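Glucose-binding protein (Thermus thermophilus HB27, PDB 2B3F) binds glucose and galactose as the periplasmic binding protein of what is probably a sugar transport system. Local coordinates at residues Gly56-Gly68 / Leu276-Asn288. Residues are numbered along the deposited sequence; the frame is centred on the assembly and turned at random.
Sequences GGDPPDTFQVHAG and LSDSFGLPKGAKN. With GAL (beta-D-galactopyranose), chain G.
Strand 62-66 and strand 278-280 form part of the wall of the galactose pocket, pairing antiparallel with their short axes 4.5 Å apart at closest approach. V65 and S279 form the hydrogen-bonded pair: V65 N donates to S279 O, and S279 N returns a bond to V65 O. S279 OG, also hydrogen-bonded to S113 OG, adds a second bond to V65 O (2.8 Å) from the other face of the carbonyl plane; chi1 of 76° sets OG between its own backbone N and carbonyl carbon. A67 N donates to S277 O at a nearly straight 169°.

H66 and D278, a non-hydrogen-bonded pair, share the sugar-facing side with Q64. H66 NE2 donates to galactose O2 (2.8 Å), which donates to D278 OD1, while galactose O3 donates to D278 OD2 (2.6 Å). Q64, extended with CG anti to the backbone N (chi1 -178°), lies alongside D278 and brings NE2 to 3.1 Å from D278 OD1, well above the carboxylate plane. Its OE1 accepts from W8 N, and E70 takes H66 ND1, so second bonds orient both groups.

Toward the start of strand 62-66, a water bridges F63 O and G281 N, and T62 OG1 donates to G281 O (2.7 Å) in the carbonyl plane. P283 CG packs 3.9 Å from F63 CE2. At the far end D61 uses both oxygens on N288: OD2, which also accepts from E4 N of strand 2-7, meets N288 ND2 at 2.8 Å on its syn side, whereas OD1 accepts N288 N from above the plane.

An antiparallel strand pair in the sheet of one lobe, presenting polar side chains to a sugar held in the cleft between two lobes, is characteristic of the periplasmic binding protein fold.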
ATOM      1  N   GLY A  56      22.560  13.555   2.674  1.00 24.21           N
ATOM      2  CA  GLY A  56      23.621  13.902   3.615  1.00 24.54           C
ATOM      3  C   GLY A  56      24.758  12.898   3.605  1.00 25.01           C
ATOM      4  O   GLY A  56      25.766  13.089   4.315  1.00 26.17           O
ATOM      5  N   GLY A  57      24.619  11.838   2.811  1.00 24.41           N
ATOM      6  CA  GLY A  57      25.636  10.783   2.751  1.00 24.72           C
ATOM      7  C   GLY A  57      25.642   9.862   3.965  1.00 24.51           C
ATOM      8  O   GLY A  57      26.687   9.310   4.318  1.00 25.32           O
ATOM      9  N   ASP A  58      24.479   9.677   4.590  1.00 23.91           N
ATOM     10  CA  ASP A  58      24.346   8.854   5.784  1.00 23.23           C
ATOM     11  C   ASP A  58      23.223   7.822   5.603  1.00 22.17           C
ATOM     12  O   ASP A  58      22.218   7.839   6.322  1.00 21.97           O
ATOM     13  CB  ASP A  58      24.086   9.752   7.004  1.00 24.26           C
ATOM     14  CG  ASP A  58      24.105   8.986   8.318  1.00 25.82           C
ATOM     15  OD1 ASP A  58      24.717   7.895   8.394  1.00 30.63           O
ATOM     16  OD2 ASP A  58      23.482   9.480   9.276  1.00 31.93           O
ATOM     17  N   PRO A  59      23.402   6.894   4.651  1.00 21.33           N
ATOM     18  CA  PRO A  59      22.369   5.888   4.425  1.00 20.78           C
ATOM     19  C   PRO A  59      22.194   4.929   5.598  1.00 20.46           C
ATOM     20  O   PRO A  59      23.179   4.589   6.277  1.00 20.25           O
ATOM     21  CB  PRO A  59      22.903   5.093   3.221  1.00 21.22           C
ATOM     22  CG  PRO A  59      24.350   5.290   3.253  1.00 21.01           C
ATOM     23  CD  PRO A  59      24.559   6.694   3.761  1.00 21.27           C
ATOM     24  N   PRO A  60      20.957   4.465   5.824  1.00 19.41           N
ATOM     25  CA  PRO A  60      20.784   3.383   6.765  1.00 18.84           C
ATOM     26  C   PRO A  60      21.305   2.104   6.098  1.00 18.01           C
ATOM     27  O   PRO A  60      21.640   2.124   4.919  1.00 18.16           O
ATOM     28  CB  PRO A  60      19.267   3.334   6.967  1.00 19.06           C
ATOM     29  CG  PRO A  60      18.727   3.804   5.689  1.00 19.49           C
ATOM     30  CD  PRO A  60      19.677   4.844   5.190  1.00 19.72           C
ATOM     31  N   ASP A  61      21.381   1.005   6.835  1.00 18.12           N
ATOM     32  CA  ASP A  61      21.861  -0.247   6.233  1.00 17.88           C
ATOM     33  C   ASP A  61      20.894  -0.807   5.192  1.00 17.97           C
ATOM     34  O   ASP A  61      21.297  -1.459   4.239  1.00 18.02           O
ATOM     35  CB  ASP A  61      22.168  -1.272   7.313  1.00 18.13           C
ATOM     36  CG  ASP A  61      23.356  -0.861   8.152  1.00 18.70           C
ATOM     37  OD1 ASP A  61      24.289  -0.258   7.572  1.00 19.47           O
ATOM     38  OD2 ASP A  61      23.346  -1.107   9.378  1.00 20.69           O
ATOM     39  N   THR A  62      19.608  -0.535   5.389  1.00 17.67           N
ATOM     40  CA  THR A  62      18.564  -0.959   4.479  1.00 16.79           C
ATOM     41  C   THR A  62      17.327  -0.131   4.822  1.00 16.56           C
ATOM     42  O   THR A  62      17.177   0.341   5.968  1.00 16.07           O
ATOM     43  CB  THR A  62      18.267  -2.472   4.607  1.00 16.87           C
ATOM     44  OG1 THR A  62      17.360  -2.889   3.578  1.00 17.78           O
ATOM     45  CG2 THR A  62      17.702  -2.833   5.998  1.00 17.57           C
ATOM     46  N   PHE A  63      16.466   0.069   3.831  1.00 15.63           N
ATOM     47  CA  PHE A  63      15.243   0.847   4.073  1.00 15.27           C
ATOM     48  C   PHE A  63      14.041   0.261   3.348  1.00 14.76           C
ATOM     49  O   PHE A  63      14.134  -0.285   2.225  1.00 15.51           O
ATOM     50  CB  PHE A  63      15.434   2.326   3.739  1.00 15.07           C
ATOM     51  CG  PHE A  63      15.789   2.601   2.302  1.00 14.99           C
ATOM     52  CD1 PHE A  63      14.812   2.675   1.310  1.00 13.39           C
ATOM     53  CD2 PHE A  63      17.110   2.860   1.955  1.00 16.21           C
ATOM     54  CE1 PHE A  63      15.149   2.953  -0.013  1.00 14.87           C
ATOM     55  CE2 PHE A  63      17.452   3.151   0.643  1.00 15.31           C
ATOM     56  CZ  PHE A  63      16.475   3.207  -0.347  1.00 15.94           C
ATOM     57  N   GLN A  64      12.905   0.344   4.017  1.00 13.48           N
ATOM     58  CA  GLN A  64      11.641  -0.036   3.426  1.00 13.38           C
ATOM     59  C   GLN A  64      11.356   0.827   2.194  1.00 13.79           C
ATOM     60  O   GLN A  64      11.454   2.058   2.225  1.00 14.16           O
ATOM     61  CB  GLN A  64      10.521   0.156   4.446  1.00 13.26           C
ATOM     62  CG  GLN A  64       9.168  -0.250   3.961  1.00 12.95           C
ATOM     63  CD  GLN A  64       8.041   0.122   4.953  1.00 13.00           C
ATOM     64  OE1 GLN A  64       8.315   0.557   6.063  1.00 14.50           O
ATOM     65  NE2 GLN A  64       6.801  -0.067   4.538  1.00 12.98           N
ATOM     66  N   VAL A  65      11.031   0.167   1.096  1.00 14.13           N
ATOM     67  CA  VAL A  65      10.778   0.849  -0.159  1.00 13.65           C
ATOM     68  C   VAL A  65       9.812   0.047  -1.004  1.00 13.58           C
ATOM     69  O   VAL A  65       9.838  -1.180  -1.043  1.00 12.92           O
ATOM     70  CB  VAL A  65      12.091   1.118  -0.922  1.00 13.71           C
ATOM     71  CG1 VAL A  65      12.833  -0.180  -1.218  1.00 13.85           C
ATOM     72  CG2 VAL A  65      11.863   1.961  -2.187  1.00 14.90           C
ATOM     73  N   HIS A  66       8.933   0.759  -1.682  1.00 13.83           N
ATOM     74  CA  HIS A  66       7.960   0.120  -2.512  1.00 13.60           C
ATOM     75  C   HIS A  66       8.532  -0.353  -3.836  1.00 14.07           C
ATOM     76  O   HIS A  66       9.190   0.398  -4.545  1.00 13.22           O
ATOM     77  CB  HIS A  66       6.786   1.058  -2.807  1.00 14.25           C
ATOM     78  CG  HIS A  66       5.893   1.274  -1.629  1.00 13.44           C
ATOM     79  ND1 HIS A  66       5.538   2.527  -1.193  1.00 14.12           N
ATOM     80  CD2 HIS A  66       5.283   0.397  -0.803  1.00 13.42           C
ATOM     81  CE1 HIS A  66       4.732   2.415  -0.152  1.00 15.62           C
ATOM     82  NE2 HIS A  66       4.552   1.133   0.103  1.00 13.93           N
ATOM     83  N   ALA A  67       8.193  -1.581  -4.191  1.00 14.45           N
ATOM     84  CA  ALA A  67       8.563  -2.101  -5.514  1.00 14.51           C
ATOM     85  C   ALA A  67       7.857  -1.290  -6.598  1.00 14.87           C
ATOM     86  O   ALA A  67       6.670  -0.954  -6.468  1.00 15.55           O
ATOM     87  CB  ALA A  67       8.188  -3.561  -5.629  1.00 15.40           C
ATOM     88  N   GLY A  68       8.588  -0.997  -7.665  1.00 14.62           N
ATOM     89  CA  GLY A  68       8.046  -0.283  -8.816  1.00 14.71           C
ATOM     90  C   GLY A  68       8.703   1.075  -8.976  1.00 14.98           C
ATOM     91  O   GLY A  68       9.872   1.254  -8.638  1.00 14.46           O
ATOM     92  N   LEU A 276       0.661  -3.665  -4.137  1.00 12.78           N
ATOM     93  CA  LEU A 276       1.890  -2.966  -3.804  1.00 12.82           C
ATOM     94  C   LEU A 276       2.774  -3.988  -3.092  1.00 12.39           C
ATOM     95  O   LEU A 276       2.281  -5.043  -2.660  1.00 12.79           O
ATOM     96  CB  LEU A 276       1.610  -1.760  -2.873  1.00 12.69           C
ATOM     97  CG  LEU A 276       0.881  -2.116  -1.578  1.00 12.56           C
ATOM     98  CD1 LEU A 276       1.641  -1.648  -0.350  1.00 11.57           C
ATOM     99  CD2 LEU A 276      -0.592  -1.662  -1.573  1.00 12.61           C
ATOM    100  N   SER A 277       4.047  -3.670  -2.942  1.00 12.43           N
ATOM    101  CA  SER A 277       4.967  -4.591  -2.283  1.00 12.93           C
ATOM    102  C   SER A 277       6.027  -3.831  -1.527  1.00 13.00           C
ATOM    103  O   SER A 277       6.697  -2.972  -2.089  1.00 12.78           O
ATOM    104  CB  SER A 277       5.617  -5.528  -3.316  1.00 13.28           C
ATOM    105  OG  SER A 277       6.575  -6.356  -2.683  1.00 14.88           O
ATOM    106  N   ASP A 278       6.134  -4.128  -0.230  1.00 12.98           N
ATOM    107  CA  ASP A 278       7.192  -3.630   0.609  1.00 13.30           C
ATOM    108  C   ASP A 278       8.443  -4.456   0.325  1.00 13.80           C
ATOM    109  O   ASP A 278       8.359  -5.678   0.259  1.00 14.39           O
ATOM    110  CB  ASP A 278       6.801  -3.754   2.079  1.00 13.42           C
ATOM    111  CG  ASP A 278       5.613  -2.845   2.450  1.00 13.08           C
ATOM    112  OD1 ASP A 278       5.724  -1.635   2.150  1.00 13.43           O
ATOM    113  OD2 ASP A 278       4.619  -3.353   3.008  1.00 13.60           O
ATOM    114  N   SER A 279       9.563  -3.776   0.143  1.00 13.95           N
ATOM    115  CA  SER A 279      10.832  -4.405  -0.199  1.00 14.02           C
ATOM    116  C   SER A 279      11.983  -3.716   0.530  1.00 15.29           C
ATOM    117  O   SER A 279      11.841  -2.598   1.036  1.00 14.19           O
ATOM    118  CB  SER A 279      11.010  -4.392  -1.732  1.00 13.71           C
ATOM    119  OG  SER A 279      11.372  -3.134  -2.239  1.00 14.47           O
ATOM    120  N   PHE A 280      13.133  -4.398   0.579  1.00 14.60           N
ATOM    121  CA  PHE A 280      14.349  -3.852   1.160  1.00 15.47           C
ATOM    122  C   PHE A 280      15.491  -4.031   0.172  1.00 16.27           C
ATOM    123  O   PHE A 280      15.590  -5.086  -0.445  1.00 15.85           O
ATOM    124  CB  PHE A 280      14.705  -4.572   2.458  1.00 15.77           C
ATOM    125  CG  PHE A 280      13.797  -4.218   3.610  1.00 15.83           C
ATOM    126  CD1 PHE A 280      14.088  -3.133   4.435  1.00 16.79           C
ATOM    127  CD2 PHE A 280      12.668  -4.974   3.865  1.00 15.52           C
ATOM    128  CE1 PHE A 280      13.238  -2.802   5.502  1.00 16.44           C
ATOM    129  CE2 PHE A 280      11.821  -4.658   4.928  1.00 17.55           C
ATOM    130  CZ  PHE A 280      12.120  -3.548   5.742  1.00 17.02           C
ATOM    131  N   GLY A 281      16.347  -3.019   0.075  1.00 17.09           N
ATOM    132  CA  GLY A 281      17.554  -3.115  -0.730  1.00 18.06           C
ATOM    133  C   GLY A 281      18.816  -2.866   0.052  1.00 18.50           C
ATOM    134  O   GLY A 281      18.830  -2.893   1.287  1.00 19.99           O
ATOM    135  N   LEU A 282      19.880  -2.589  -0.691  1.00 18.98           N
ATOM    136  CA  LEU A 282      21.203  -2.415  -0.129  1.00 19.21           C
ATOM    137  C   LEU A 282      21.788  -1.096  -0.613  1.00 19.12           C
ATOM    138  O   LEU A 282      22.329  -1.019  -1.714  1.00 18.72           O
ATOM    139  CB  LEU A 282      22.095  -3.592  -0.532  1.00 19.37           C
ATOM    140  CG  LEU A 282      23.502  -3.603   0.086  1.00 19.87           C
ATOM    141  CD1 LEU A 282      23.415  -3.716   1.594  1.00 20.99           C
ATOM    142  CD2 LEU A 282      24.307  -4.765  -0.458  1.00 20.35           C
ATOM    143  N   PRO A 283      21.667  -0.033   0.198  1.00 19.29           N
ATOM    144  CA  PRO A 283      22.269   1.245  -0.181  1.00 19.79           C
ATOM    145  C   PRO A 283      23.782   1.146  -0.294  1.00 20.40           C
ATOM    146  O   PRO A 283      24.413   0.525   0.559  1.00 20.45           O
ATOM    147  CB  PRO A 283      21.899   2.177   0.990  1.00 19.79           C
ATOM    148  CG  PRO A 283      20.791   1.497   1.703  1.00 20.08           C
ATOM    149  CD  PRO A 283      20.953   0.039   1.483  1.00 20.03           C
ATOM    150  N   LYS A 284      24.351   1.782  -1.313  1.00 21.22           N
ATOM    151  CA  LYS A 284      25.801   2.004  -1.354  1.00 21.57           C
ATOM    152  C   LYS A 284      26.236   2.809  -0.129  1.00 22.37           C
ATOM    153  O   LYS A 284      25.544   3.738   0.310  1.00 21.67           O
ATOM    154  CB  LYS A 284      26.207   2.751  -2.621  1.00 22.13           C
ATOM    155  CG  LYS A 284      25.895   2.027  -3.898  1.00 22.36           C
ATOM    156  CD  LYS A 284      26.451   2.795  -5.083  1.00 23.23           C
ATOM    157  CE  LYS A 284      25.969   2.239  -6.376  1.00 24.92           C
ATOM    158  NZ  LYS A 284      26.631   2.943  -7.502  1.00 27.26           N
ATOM    159  N   GLY A 285      27.386   2.445   0.430  1.00 22.32           N
ATOM    160  CA  GLY A 285      27.917   3.159   1.569  1.00 22.41           C
ATOM    161  C   GLY A 285      27.349   2.707   2.899  1.00 22.51           C
ATOM    162  O   GLY A 285      27.703   3.264   3.941  1.00 22.94           O
ATOM    163  N   ALA A 286      26.477   1.699   2.890  1.00 22.34           N
ATOM    164  CA  ALA A 286      25.966   1.148   4.137  1.00 22.68           C
ATOM    165  C   ALA A 286      27.128   0.820   5.083  1.00 23.07           C
ATOM    166  O   ALA A 286      28.130   0.243   4.664  1.00 23.20           O
ATOM    167  CB  ALA A 286      25.166  -0.075   3.877  1.00 22.21           C
ATOM    168  N   LYS A 287      26.996   1.215   6.341  1.00 23.13           N
ATOM    169  CA  LYS A 287      28.050   0.975   7.310  1.00 23.62           C
ATOM    170  C   LYS A 287      28.181  -0.509   7.661  1.00 23.55           C
ATOM    171  O   LYS A 287      29.288  -0.970   7.966  1.00 24.55           O
ATOM    172  CB  LYS A 287      27.841   1.832   8.567  1.00 23.81           C
ATOM    173  CG  LYS A 287      28.099   3.316   8.336  1.00 25.01           C
ATOM    174  CD  LYS A 287      27.862   4.091   9.595  1.00 26.11           C
ATOM    175  CE  LYS A 287      28.076   5.579   9.413  1.00 28.30           C
ATOM    176  NZ  LYS A 287      27.590   6.311  10.629  1.00 28.67           N
ATOM    177  N   ASN A 288      27.077  -1.250   7.609  1.00 22.51           N
ATOM    178  CA  ASN A 288      27.042  -2.670   8.001  1.00 22.45           C
ATOM    179  C   ASN A 288      26.528  -3.528   6.850  1.00 21.58           C
ATOM    180  O   ASN A 288      25.474  -4.137   6.912  1.00 20.61           O
ATOM    181  CB  ASN A 288      26.225  -2.868   9.279  1.00 22.49           C
ATOM    182  CG  ASN A 288      26.632  -1.897  10.390  1.00 24.24           C
ATOM    183  OD1 ASN A 288      27.734  -1.992  10.940  1.00 26.27           O
ATOM    184  ND2 ASN A 288      25.757  -0.941  10.705  1.00 23.96           N
TER
HETATM  185  C1  GAL G3310       1.993   1.292   2.882  1.00 11.43           C
HETATM  186  C2  GAL G3310       2.989   0.180   3.237  1.00 12.31           C
HETATM  187  C3  GAL G3310       2.411  -0.800   4.249  1.00 11.16           C
HETATM  188  C4  GAL G3310       1.847  -0.067   5.468  1.00 12.13           C
HETATM  189  C5  GAL G3310       0.945   1.091   4.975  1.00 12.53           C
HETATM  190  C6  GAL G3310       0.318   1.936   6.097  1.00 11.86           C
HETATM  191  O1  GAL G3310       2.560   2.221   2.008  1.00 13.35           O
HETATM  192  O2  GAL G3310       3.400  -0.483   2.031  1.00 11.86           O
HETATM  193  O3  GAL G3310       3.412  -1.715   4.668  1.00 13.91           O
HETATM  194  O4  GAL G3310       2.936   0.381   6.231  1.00 16.88           O
HETATM  195  O5  GAL G3310       1.631   1.953   4.100  1.00 11.75           O
HETATM  196  O6  GAL G3310       1.284   2.735   6.710  1.00 12.59           O
HETATM  197  O   HOH W   1      24.856   5.935  10.598  1.00 31.63           O
HETATM  198  O   HOH W   2      24.553   2.431   7.354  1.00 19.57           O
HETATM  199  O   HOH W   3      16.330  -0.335   0.785  1.00 17.90           O
HETATM  200  O   HOH W   4       4.596  -1.219  -4.548  1.00 14.41           O